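Local coordinates for Lin2634 protein (Listeria innocua, PDB 3MZO) that is probably a metal-dependent HD-domain phosphohydrolase related to YfbR-type 5'-deoxynucleotidases and binds calcium ions among its helices, at residues Y70-I78 against L93-F104; L143-Q151 against M190-L201. All coordinates share one frame; numbering follows the deposited sequence.

Contact 1 of 2, residues Y70-I78 against L93-F104; sequences YSELFIGDI and LSEVEESMTKNF
F74 lies against F104 with the two ring planes inclined by 28° and laterally displaced, little of one ring lying above the other; CE2 of F74 comes 3.6 Å from CD2 of F104. Y70 completes an aromatic cluster by turning its edge toward the face of F104, an offset edge-to-face pair with planes at 73°, in which Y70 OH is 3.2 Å from F104 CZ. That hydroxyl is bonded to S10, on helix 4-13, so tyrosine suits a place that needs both a ring and a polar end. Y84 of the second subunit adds a further edge-to-face partner to F104.

Along the helix, T101 OG1 sits at the edge of the F74 ring, 3.5 Å from CE1. The long, flexible selenomethionine M100 runs antiparallel alongside F74, bringing its CE to 3.4 Å from F74 O, while its SE rests beside I75 CB. I75 reaches into the helix surface because CG1 stands anti to the backbone N (chi1 178°), sending CD1 to V96 CG1 at a tight 3.3 Å; its other branch, CG2, crosses the aliphatic part of E97. Farther on, I78 CD1 presses on L93 CD1 at 3.4 Å.

The loop is the one that follows the H68-D69 pair of the HD-type metal site. E72, a calcium ligand in a structure of this protein though not in this chain, points away from the helix, and its carboxylate meets K79. S71 O takes the NH groups of both F74 and I75, holding the turn from within. Most of the contacts described are between carbon atoms and rings, which implies that shape and apolar packing set the loop on its helix, leaving E72 directed elsewhere.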
loop_
_atom_site.group_PDB
_atom_site.type_symbol
_atom_site.label_atom_id
_atom_site.label_comp_id
_atom_site.label_asym_id
_atom_site.label_seq_id
_atom_site.Cartn_x
_atom_site.Cartn_y
_atom_site.Cartn_z
ATOM N N TYR B 70 1.826 -23.452 5.423
ATOM C CA TYR B 70 3.068 -22.938 5.951
ATOM C C TYR B 70 4.183 -22.987 4.881
ATOM O O TYR B 70 4.994 -22.071 4.786
ATOM C CB TYR B 70 3.467 -23.712 7.229
ATOM C CG TYR B 70 4.760 -23.216 7.808
ATOM C CD1 TYR B 70 4.805 -22.054 8.553
ATOM C CD2 TYR B 70 5.954 -23.887 7.562
ATOM C CE1 TYR B 70 5.991 -21.562 9.047
ATOM C CE2 TYR B 70 7.157 -23.402 8.058
ATOM C CZ TYR B 70 7.168 -22.246 8.807
ATOM O OH TYR B 70 8.359 -21.748 9.272
ATOM N N SER B 71 4.183 -24.019 4.044
ATOM C CA SER B 71 5.213 -24.174 2.994
ATOM C C SER B 71 5.211 -23.087 1.937
ATOM O O SER B 71 6.202 -22.947 1.166
ATOM C CB SER B 71 5.101 -25.550 2.316
ATOM O OG SER B 71 3.802 -25.796 1.806
ATOM N N GLU B 72 4.127 -22.312 1.868
ATOM C CA GLU B 72 4.090 -21.181 0.939
ATOM C C GLU B 72 5.153 -20.118 1.283
ATOM O O GLU B 72 5.443 -19.220 0.473
ATOM C CB GLU B 72 2.663 -20.642 0.745
ATOM C CG GLU B 72 1.881 -21.532 -0.256
ATOM C CD GLU B 72 0.385 -21.231 -0.361
ATOM O OE1 GLU B 72 0.004 -20.046 -0.417
ATOM O OE2 GLU B 72 -0.415 -22.196 -0.432
ATOM N N LEU B 73 5.784 -20.265 2.451
ATOM C CA LEU B 73 6.906 -19.415 2.830
ATOM C C LEU B 73 8.047 -19.501 1.830
ATOM O O LEU B 73 8.766 -18.515 1.642
ATOM C CB LEU B 73 7.483 -19.831 4.173
ATOM C CG LEU B 73 7.259 -18.992 5.398
ATOM C CD1 LEU B 73 7.959 -19.738 6.530
ATOM C CD2 LEU B 73 7.826 -17.616 5.250
ATOM N N PHE B 74 8.223 -20.674 1.220
ATOM C CA PHE B 74 9.360 -20.921 0.299
ATOM C C PHE B 74 8.996 -21.441 -1.113
ATOM O O PHE B 74 9.828 -21.392 -2.013
ATOM C CB PHE B 74 10.431 -21.817 0.955
ATOM C CG PHE B 74 9.886 -22.917 1.825
ATOM C CD1 PHE B 74 9.417 -24.091 1.275
ATOM C CD2 PHE B 74 9.897 -22.788 3.202
ATOM C CE1 PHE B 74 8.938 -25.108 2.086
ATOM C CE2 PHE B 74 9.412 -23.802 4.029
ATOM C CZ PHE B 74 8.928 -24.958 3.474
ATOM N N ILE B 75 7.770 -21.917 -1.316
ATOM C CA ILE B 75 7.320 -22.279 -2.652
ATOM C C ILE B 75 5.812 -22.032 -2.809
ATOM O O ILE B 75 4.998 -22.544 -2.029
ATOM C CB ILE B 75 7.688 -23.741 -2.985
ATOM C CG1 ILE B 75 7.161 -24.110 -4.386
ATOM C CG2 ILE B 75 7.197 -24.679 -1.854
ATOM C CD1 ILE B 75 7.773 -25.342 -5.011
ATOM N N GLY B 76 5.451 -21.201 -3.786
ATOM C CA GLY B 76 4.050 -20.903 -4.091
ATOM C C GLY B 76 3.253 -22.103 -4.553
ATOM O O GLY B 76 3.815 -23.128 -4.962
ATOM N N ASP B 77 1.938 -21.966 -4.513
ATOM C CA ASP B 77 1.036 -23.066 -4.841
ATOM C C ASP B 77 0.002 -22.531 -5.822
ATOM O O ASP B 77 -0.614 -21.494 -5.545
ATOM C CB ASP B 77 0.363 -23.543 -3.542
ATOM C CG ASP B 77 -0.529 -24.785 -3.728
ATOM O OD1 ASP B 77 -0.058 -25.788 -4.310
ATOM O OD2 ASP B 77 -1.696 -24.764 -3.261
ATOM N N ILE B 78 -0.198 -23.214 -6.952
ATOM C CA ILE B 78 -1.171 -22.736 -7.954
ATOM C C ILE B 78 -2.610 -22.976 -7.410
ATOM O O ILE B 78 -3.008 -24.127 -7.232
ATOM C CB ILE B 78 -0.969 -23.407 -9.359
ATOM C CG1 ILE B 78 0.503 -23.389 -9.798
ATOM C CG2 ILE B 78 -1.824 -22.701 -10.424
ATOM C CD1 ILE B 78 0.763 -24.225 -11.020
ATOM N N LEU B 93 5.360 -29.995 -8.979
ATOM C CA LEU B 93 5.414 -28.898 -7.980
ATOM C C LEU B 93 5.210 -29.437 -6.556
ATOM O O LEU B 93 5.802 -28.918 -5.622
ATOM C CB LEU B 93 4.409 -27.762 -8.274
ATOM C CG LEU B 93 4.609 -26.876 -9.516
ATOM C CD1 LEU B 93 3.358 -26.015 -9.773
ATOM C CD2 LEU B 93 5.859 -25.987 -9.396
ATOM N N SER B 94 4.397 -30.483 -6.403
ATOM C CA SER B 94 4.207 -31.130 -5.088
ATOM C C SER B 94 5.474 -31.820 -4.585
ATOM O O SER B 94 5.760 -31.795 -3.389
ATOM C CB SER B 94 3.074 -32.161 -5.124
ATOM O OG SER B 94 1.824 -31.522 -5.145
ATOM N N GLU B 95 6.203 -32.454 -5.497
ATOM C CA GLU B 95 7.455 -33.101 -5.148
ATOM C C GLU B 95 8.483 -32.077 -4.686
ATOM O O GLU B 95 9.176 -32.311 -3.699
ATOM C CB GLU B 95 8.036 -33.851 -6.336
ATOM C CG GLU B 95 7.343 -35.125 -6.713
ATOM C CD GLU B 95 8.048 -35.817 -7.890
ATOM O OE1 GLU B 95 9.280 -36.093 -7.807
ATOM O OE2 GLU B 95 7.365 -36.070 -8.904
ATOM N N VAL B 96 8.600 -30.961 -5.416
ATOM C CA VAL B 96 9.529 -29.891 -5.030
ATOM C C VAL B 96 9.174 -29.364 -3.632
ATOM O O VAL B 96 10.051 -29.230 -2.775
ATOM C CB VAL B 96 9.567 -28.706 -6.057
ATOM C CG1 VAL B 96 10.221 -27.453 -5.426
ATOM C CG2 VAL B 96 10.293 -29.113 -7.337
ATOM N N GLU B 97 7.890 -29.073 -3.416
ATOM C CA GLU B 97 7.417 -28.609 -2.124
ATOM C C GLU B 97 7.794 -29.587 -1.007
ATOM O O GLU B 97 8.301 -29.169 0.034
ATOM C CB GLU B 97 5.899 -28.383 -2.148
ATOM C CG GLU B 97 5.350 -27.730 -0.876
ATOM C CD GLU B 97 4.831 -28.749 0.135
ATOM O OE1 GLU B 97 3.845 -29.443 -0.196
ATOM O OE2 GLU B 97 5.402 -28.851 1.252
ATOM N N GLU B 98 7.553 -30.876 -1.229
ATOM C CA GLU B 98 7.824 -31.893 -0.206
ATOM C C GLU B 98 9.311 -31.900 0.179
ATOM O O GLU B 98 9.655 -31.907 1.364
ATOM C CB GLU B 98 7.384 -33.281 -0.691
ATOM C CG GLU B 98 7.464 -34.388 0.379
ATOM C CD GLU B 98 7.107 -35.787 -0.141
ATOM O OE1 GLU B 98 6.335 -35.919 -1.121
ATOM O OE2 GLU B 98 7.595 -36.771 0.454
ATOM N N SER B 99 10.186 -31.870 -0.824
ATOM C CA SER B 99 11.624 -31.879 -0.576
ATOM C C SER B 99 12.075 -30.614 0.109
ATOM O O SER B 99 12.897 -30.652 1.027
ATOM C CB SER B 99 12.404 -32.038 -1.880
ATOM O OG SER B 99 12.091 -33.288 -2.459
HETATM N N MSE B 100 11.552 -29.486 -0.347
HETATM C CA MSE B 100 11.957 -28.211 0.220
HETATM C C MSE B 100 11.563 -28.115 1.697
HETATM O O MSE B 100 12.349 -27.595 2.512
HETATM C CB MSE B 100 11.383 -27.043 -0.584
HETATM C CG MSE B 100 12.030 -26.877 -1.928
HETATM SE SE MSE B 100 11.315 -25.320 -2.864
HETATM C CE MSE B 100 12.173 -23.829 -1.924
ATOM N N THR B 101 10.377 -28.643 2.033
ATOM C CA THR B 101 9.894 -28.675 3.425
ATOM C C THR B 101 10.796 -29.556 4.295
ATOM O O THR B 101 11.135 -29.171 5.402
ATOM C CB THR B 101 8.404 -29.151 3.556
ATOM O OG1 THR B 101 7.545 -28.276 2.815
ATOM C CG2 THR B 101 7.965 -29.135 4.993
ATOM N N LYS B 102 11.199 -30.711 3.773
ATOM C CA LYS B 102 12.118 -31.608 4.475
ATOM C C LYS B 102 13.464 -30.894 4.778
ATOM O O LYS B 102 14.004 -30.995 5.892
ATOM C CB LYS B 102 12.334 -32.892 3.647
ATOM C CG LYS B 102 13.356 -33.892 4.215
ATOM N N ASN B 103 13.990 -30.180 3.782
ATOM C CA ASN B 103 15.258 -29.462 3.926
ATOM C C ASN B 103 15.084 -28.239 4.838
ATOM O O ASN B 103 15.995 -27.871 5.587
ATOM C CB ASN B 103 15.804 -29.048 2.547
ATOM C CG ASN B 103 15.938 -30.242 1.570
ATOM O OD1 ASN B 103 15.865 -31.405 1.978
ATOM N ND2 ASN B 103 16.111 -29.946 0.276
ATOM N N PHE B 104 13.924 -27.587 4.776
ATOM C CA PHE B 104 13.660 -26.475 5.690
ATOM C C PHE B 104 13.768 -26.971 7.145
ATOM O O PHE B 104 14.500 -26.400 7.951
ATOM C CB PHE B 104 12.283 -25.841 5.433
ATOM C CG PHE B 104 11.895 -24.814 6.461
ATOM C CD1 PHE B 104 11.278 -25.198 7.649
ATOM C CD2 PHE B 104 12.163 -23.472 6.253
ATOM C CE1 PHE B 104 10.940 -24.268 8.622
ATOM C CE2 PHE B 104 11.815 -22.519 7.231
ATOM C CZ PHE B 104 11.203 -22.926 8.415
#

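Contact 2 of 2, residues L143-Q151 against M190-L201; sequences LYESFGEIQ and MLAEKGIEKTEL
M190, a selenomethionine, makes the aromatic contacts, laying its methyl CE over one face each of Y144 and F147. CE is 4.1 Å from the centroid of the Y144 ring, only 11° off its normal, and 3.9 Å from that of F147, displaced toward the rim. The chain bends at its last torsion (chi3 77°), which swings the methyl back over the rings, and SE joins in as an oblique Met-aromatic contact with Y144. An unbranched, polarisable side chain suits such a place.

Apolar packing widens the patch. L143 CD2 touches M190 SE at 3.8 Å, and L201 CD1 lies 3.6 Å from F147 CD1 and equally close to I150 CG2. F147, long and flat, can meet M190, I196 and L201 together. Here the last turns of helix 129-151, which carries the calcium ligand D138 farther back, pack on the end of helix 177-191, the loop after it and the start of helix 201-211 in this all-helical HD-type fold. That loop includes a type II turn from E193 to I196, with glycine at its third position, G195, where the backbone takes a positive phi.

Polar interactions lie around this apolar patch. Q151 NE2 gives a weak bond to E193 OE1, 3.1 Å long and bent to 134°. T199 forms an ST turn: its OG1 accepts from L201 N at 2.9 Å and donates to I196 O at 2.7 Å, on a lone pair in the carbonyl plane. Beyond the chain, H5 of the third subunit bonds to Y144 OH through ND1 and to E193 OE2 through NE2.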
loop_
_atom_site.group_PDB
_atom_site.type_symbol
_atom_site.label_atom_id
_atom_site.label_comp_id
_atom_site.label_asym_id
_atom_site.label_seq_id
_atom_site.Cartn_x
_atom_site.Cartn_y
_atom_site.Cartn_z
ATOM N N LEU B 143 -13.915 -20.857 -2.233
ATOM C CA LEU B 143 -15.252 -20.538 -2.696
ATOM C C LEU B 143 -15.712 -19.166 -2.175
ATOM O O LEU B 143 -16.281 -18.371 -2.924
ATOM C CB LEU B 143 -16.237 -21.642 -2.256
ATOM C CG LEU B 143 -17.645 -21.622 -2.850
ATOM C CD1 LEU B 143 -17.694 -22.395 -4.176
ATOM C CD2 LEU B 143 -18.650 -22.214 -1.862
ATOM N N TYR B 144 -15.478 -18.888 -0.896
ATOM C CA TYR B 144 -15.783 -17.544 -0.337
ATOM C C TYR B 144 -14.960 -16.408 -0.980
ATOM O O TYR B 144 -15.477 -15.309 -1.240
ATOM C CB TYR B 144 -15.659 -17.543 1.216
ATOM C CG TYR B 144 -16.967 -17.949 1.863
ATOM C CD1 TYR B 144 -17.338 -19.288 1.946
ATOM C CD2 TYR B 144 -17.863 -16.980 2.337
ATOM C CE1 TYR B 144 -18.565 -19.661 2.497
ATOM C CE2 TYR B 144 -19.080 -17.338 2.896
ATOM C CZ TYR B 144 -19.413 -18.691 2.974
ATOM O OH TYR B 144 -20.591 -19.074 3.527
ATOM N N GLU B 145 -13.677 -16.646 -1.193
ATOM C CA GLU B 145 -12.813 -15.610 -1.797
ATOM C C GLU B 145 -13.274 -15.329 -3.223
ATOM O O GLU B 145 -13.357 -14.205 -3.626
ATOM C CB GLU B 145 -11.371 -16.066 -1.919
ATOM C CG GLU B 145 -10.516 -16.129 -0.696
ATOM C CD GLU B 145 -9.121 -16.712 -1.032
ATOM O OE1 GLU B 145 -9.069 -17.753 -1.734
ATOM O OE2 GLU B 145 -8.085 -16.160 -0.579
ATOM N N SER B 146 -13.573 -16.373 -3.991
ATOM C CA SER B 146 -13.935 -16.184 -5.380
ATOM C C SER B 146 -15.360 -15.593 -5.464
ATOM O O SER B 146 -15.653 -14.723 -6.310
ATOM C CB SER B 146 -13.779 -17.489 -6.160
ATOM O OG SER B 146 -14.738 -18.458 -5.760
ATOM N N PHE B 147 -16.219 -16.048 -4.551
ATOM C CA PHE B 147 -17.581 -15.555 -4.422
ATOM C C PHE B 147 -17.577 -14.051 -4.173
ATOM O O PHE B 147 -18.325 -13.305 -4.812
ATOM C CB PHE B 147 -18.282 -16.298 -3.269
ATOM C CG PHE B 147 -19.679 -15.854 -3.015
ATOM C CD1 PHE B 147 -20.731 -16.433 -3.701
ATOM C CD2 PHE B 147 -19.947 -14.874 -2.073
ATOM C CE1 PHE B 147 -22.067 -16.026 -3.462
ATOM C CE2 PHE B 147 -21.272 -14.461 -1.823
ATOM C CZ PHE B 147 -22.330 -15.036 -2.530
ATOM N N GLY B 148 -16.720 -13.621 -3.262
ATOM C CA GLY B 148 -16.604 -12.212 -2.918
ATOM C C GLY B 148 -16.272 -11.397 -4.145
ATOM O O GLY B 148 -16.887 -10.382 -4.389
ATOM N N GLU B 149 -15.302 -11.857 -4.926
ATOM C CA GLU B 149 -14.910 -11.152 -6.143
ATOM C C GLU B 149 -16.033 -11.089 -7.187
ATOM O O GLU B 149 -16.270 -10.042 -7.810
ATOM C CB GLU B 149 -13.618 -11.759 -6.709
ATOM C CG GLU B 149 -12.399 -11.591 -5.741
ATOM C CD GLU B 149 -12.066 -10.125 -5.422
ATOM O OE1 GLU B 149 -12.053 -9.305 -6.357
ATOM O OE2 GLU B 149 -11.769 -9.796 -4.247
ATOM N N ILE B 150 -16.746 -12.197 -7.355
ATOM C CA ILE B 150 -17.817 -12.272 -8.325
ATOM C C ILE B 150 -18.966 -11.357 -7.947
ATOM O O ILE B 150 -19.551 -10.686 -8.801
ATOM C CB ILE B 150 -18.333 -13.718 -8.462
ATOM C CG1 ILE B 150 -17.249 -14.597 -9.081
ATOM C CG2 ILE B 150 -19.606 -13.763 -9.309
ATOM C CD1 ILE B 150 -17.445 -16.078 -8.792
ATOM N N GLN B 151 -19.275 -11.341 -6.666
ATOM C CA GLN B 151 -20.274 -10.438 -6.081
ATOM C C GLN B 151 -19.960 -8.992 -6.411
ATOM O O GLN B 151 -20.864 -8.216 -6.716
ATOM C CB GLN B 151 -20.274 -10.563 -4.562
ATOM C CG GLN B 151 -21.609 -10.822 -3.973
ATOM C CD GLN B 151 -21.544 -10.995 -2.466
ATOM O OE1 GLN B 151 -20.534 -11.466 -1.909
ATOM N NE2 GLN B 151 -22.620 -10.598 -1.792
HETATM N N MSE B 190 -25.577 -18.126 0.868
HETATM C CA MSE B 190 -24.666 -17.415 -0.056
HETATM C C MSE B 190 -25.459 -16.906 -1.248
HETATM O O MSE B 190 -25.342 -15.747 -1.615
HETATM C CB MSE B 190 -23.523 -18.315 -0.582
HETATM C CG MSE B 190 -22.545 -18.781 0.480
HETATM SE SE MSE B 190 -21.264 -20.099 -0.188
HETATM C CE MSE B 190 -20.148 -18.840 -1.126
ATOM N N LEU B 191 -26.290 -17.776 -1.813
ATOM C CA LEU B 191 -27.059 -17.422 -3.017
ATOM C C LEU B 191 -28.265 -16.530 -2.729
ATOM O O LEU B 191 -28.800 -15.896 -3.628
ATOM C CB LEU B 191 -27.496 -18.682 -3.752
ATOM C CG LEU B 191 -26.345 -19.514 -4.322
ATOM C CD1 LEU B 191 -26.933 -20.707 -5.015
ATOM C CD2 LEU B 191 -25.489 -18.734 -5.269
ATOM N N ALA B 192 -28.720 -16.489 -1.489
ATOM C CA ALA B 192 -29.728 -15.503 -1.112
ATOM C C ALA B 192 -29.115 -14.096 -0.888
ATOM O O ALA B 192 -29.853 -13.158 -0.624
ATOM C CB ALA B 192 -30.515 -15.971 0.129
ATOM N N GLU B 193 -27.795 -13.939 -0.999
ATOM C CA GLU B 193 -27.151 -12.620 -0.795
ATOM C C GLU B 193 -27.720 -11.564 -1.721
ATOM O O GLU B 193 -27.945 -11.843 -2.897
ATOM C CB GLU B 193 -25.636 -12.681 -1.051
ATOM C CG GLU B 193 -24.821 -13.231 0.107
ATOM C CD GLU B 193 -24.424 -12.170 1.125
ATOM O OE1 GLU B 193 -24.311 -10.982 0.772
ATOM O OE2 GLU B 193 -24.185 -12.530 2.285
ATOM N N LYS B 194 -27.885 -10.347 -1.201
ATOM C CA LYS B 194 -28.473 -9.234 -1.972
ATOM C C LYS B 194 -27.596 -8.822 -3.143
ATOM O O LYS B 194 -26.443 -8.487 -2.943
ATOM C CB LYS B 194 -28.707 -8.022 -1.058
ATOM C CG LYS B 194 -29.812 -8.238 -0.029
ATOM N N GLY B 195 -28.156 -8.844 -4.358
ATOM C CA GLY B 195 -27.433 -8.493 -5.595
ATOM C C GLY B 195 -26.957 -9.697 -6.402
ATOM O O GLY B 195 -26.587 -9.572 -7.579
ATOM N N ILE B 196 -26.977 -10.876 -5.785
ATOM C CA ILE B 196 -26.412 -12.059 -6.421
ATOM C C ILE B 196 -27.213 -12.549 -7.647
ATOM O O ILE B 196 -26.683 -13.259 -8.510
ATOM C CB ILE B 196 -26.251 -13.199 -5.393
ATOM C CG1 ILE B 196 -25.094 -14.112 -5.816
ATOM C CG2 ILE B 196 -27.607 -13.913 -5.157
ATOM C CD1 ILE B 196 -25.415 -15.575 -5.717
ATOM N N GLU B 197 -28.486 -12.180 -7.713
ATOM C CA GLU B 197 -29.300 -12.448 -8.907
ATOM C C GLU B 197 -28.888 -11.609 -10.142
ATOM O O GLU B 197 -29.460 -11.789 -11.223
ATOM C CB GLU B 197 -30.796 -12.253 -8.607
ATOM C CG GLU B 197 -31.271 -10.786 -8.546
ATOM C CD GLU B 197 -30.668 -9.994 -7.389
ATOM O OE1 GLU B 197 -30.612 -10.533 -6.260
ATOM O OE2 GLU B 197 -30.259 -8.829 -7.610
ATOM N N LYS B 198 -27.948 -10.673 -9.970
ATOM C CA LYS B 198 -27.325 -9.933 -11.090
ATOM C C LYS B 198 -26.064 -10.600 -11.611
ATOM O O LYS B 198 -25.510 -10.169 -12.618
ATOM C CB LYS B 198 -26.934 -8.530 -10.648
ATOM C CG LYS B 198 -28.095 -7.723 -10.168
ATOM C CD LYS B 198 -27.651 -6.423 -9.560
ATOM C CE LYS B 198 -28.861 -5.662 -9.071
ATOM N NZ LYS B 198 -28.543 -4.319 -8.520
ATOM N N THR B 199 -25.593 -11.619 -10.901
ATOM C CA THR B 199 -24.426 -12.386 -11.282
ATOM C C THR B 199 -24.947 -13.650 -11.940
ATOM O O THR B 199 -26.161 -13.886 -11.969
ATOM C CB THR B 199 -23.609 -12.799 -10.043
ATOM O OG1 THR B 199 -24.219 -13.950 -9.439
ATOM C CG2 THR B 199 -23.548 -11.655 -9.005
ATOM N N GLU B 200 -24.040 -14.485 -12.430
ATOM C CA GLU B 200 -24.440 -15.768 -13.006
ATOM C C GLU B 200 -24.356 -16.914 -11.986
ATOM O O GLU B 200 -24.575 -18.081 -12.347
ATOM C CB GLU B 200 -23.598 -16.078 -14.247
ATOM C CG GLU B 200 -22.127 -16.365 -13.970
ATOM C CD GLU B 200 -21.222 -15.968 -15.136
ATOM O OE1 GLU B 200 -21.534 -16.332 -16.288
ATOM O OE2 GLU B 200 -20.202 -15.287 -14.896
ATOM N N LEU B 201 -24.085 -16.585 -10.716
ATOM C CA LEU B 201 -23.883 -17.611 -9.686
ATOM C C LEU B 201 -25.083 -18.531 -9.499
ATOM O O LEU B 201 -24.900 -19.757 -9.434
ATOM C CB LEU B 201 -23.446 -16.997 -8.335
ATOM C CG LEU B 201 -22.046 -16.330 -8.312
ATOM C CD1 LEU B 201 -21.782 -15.584 -7.027
ATOM C CD2 LEU B 201 -20.940 -17.349 -8.565
#

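How the contacts relate
Both segments of contact 1 come earlier in the chain than either segment of contact 2, and the two contacts lie on opposite sides of its centre, with their own centres about 32 Å apart and nearest atoms about 9 Å apart. They share no helix: contact 1 sets the loop after helix 58-67 on helix 87-108, whereas contact 2 joins helix 129-151 to the end of helix 177-191, the loop after it and the start of helix 201-211. The metal site relates them, since H68 and D69 immediately precede the loop of contact 1 and D138 lies on the long helix of contact 2. Both also touch the third subunit, so each combines packing within the chain with packing in the assembly.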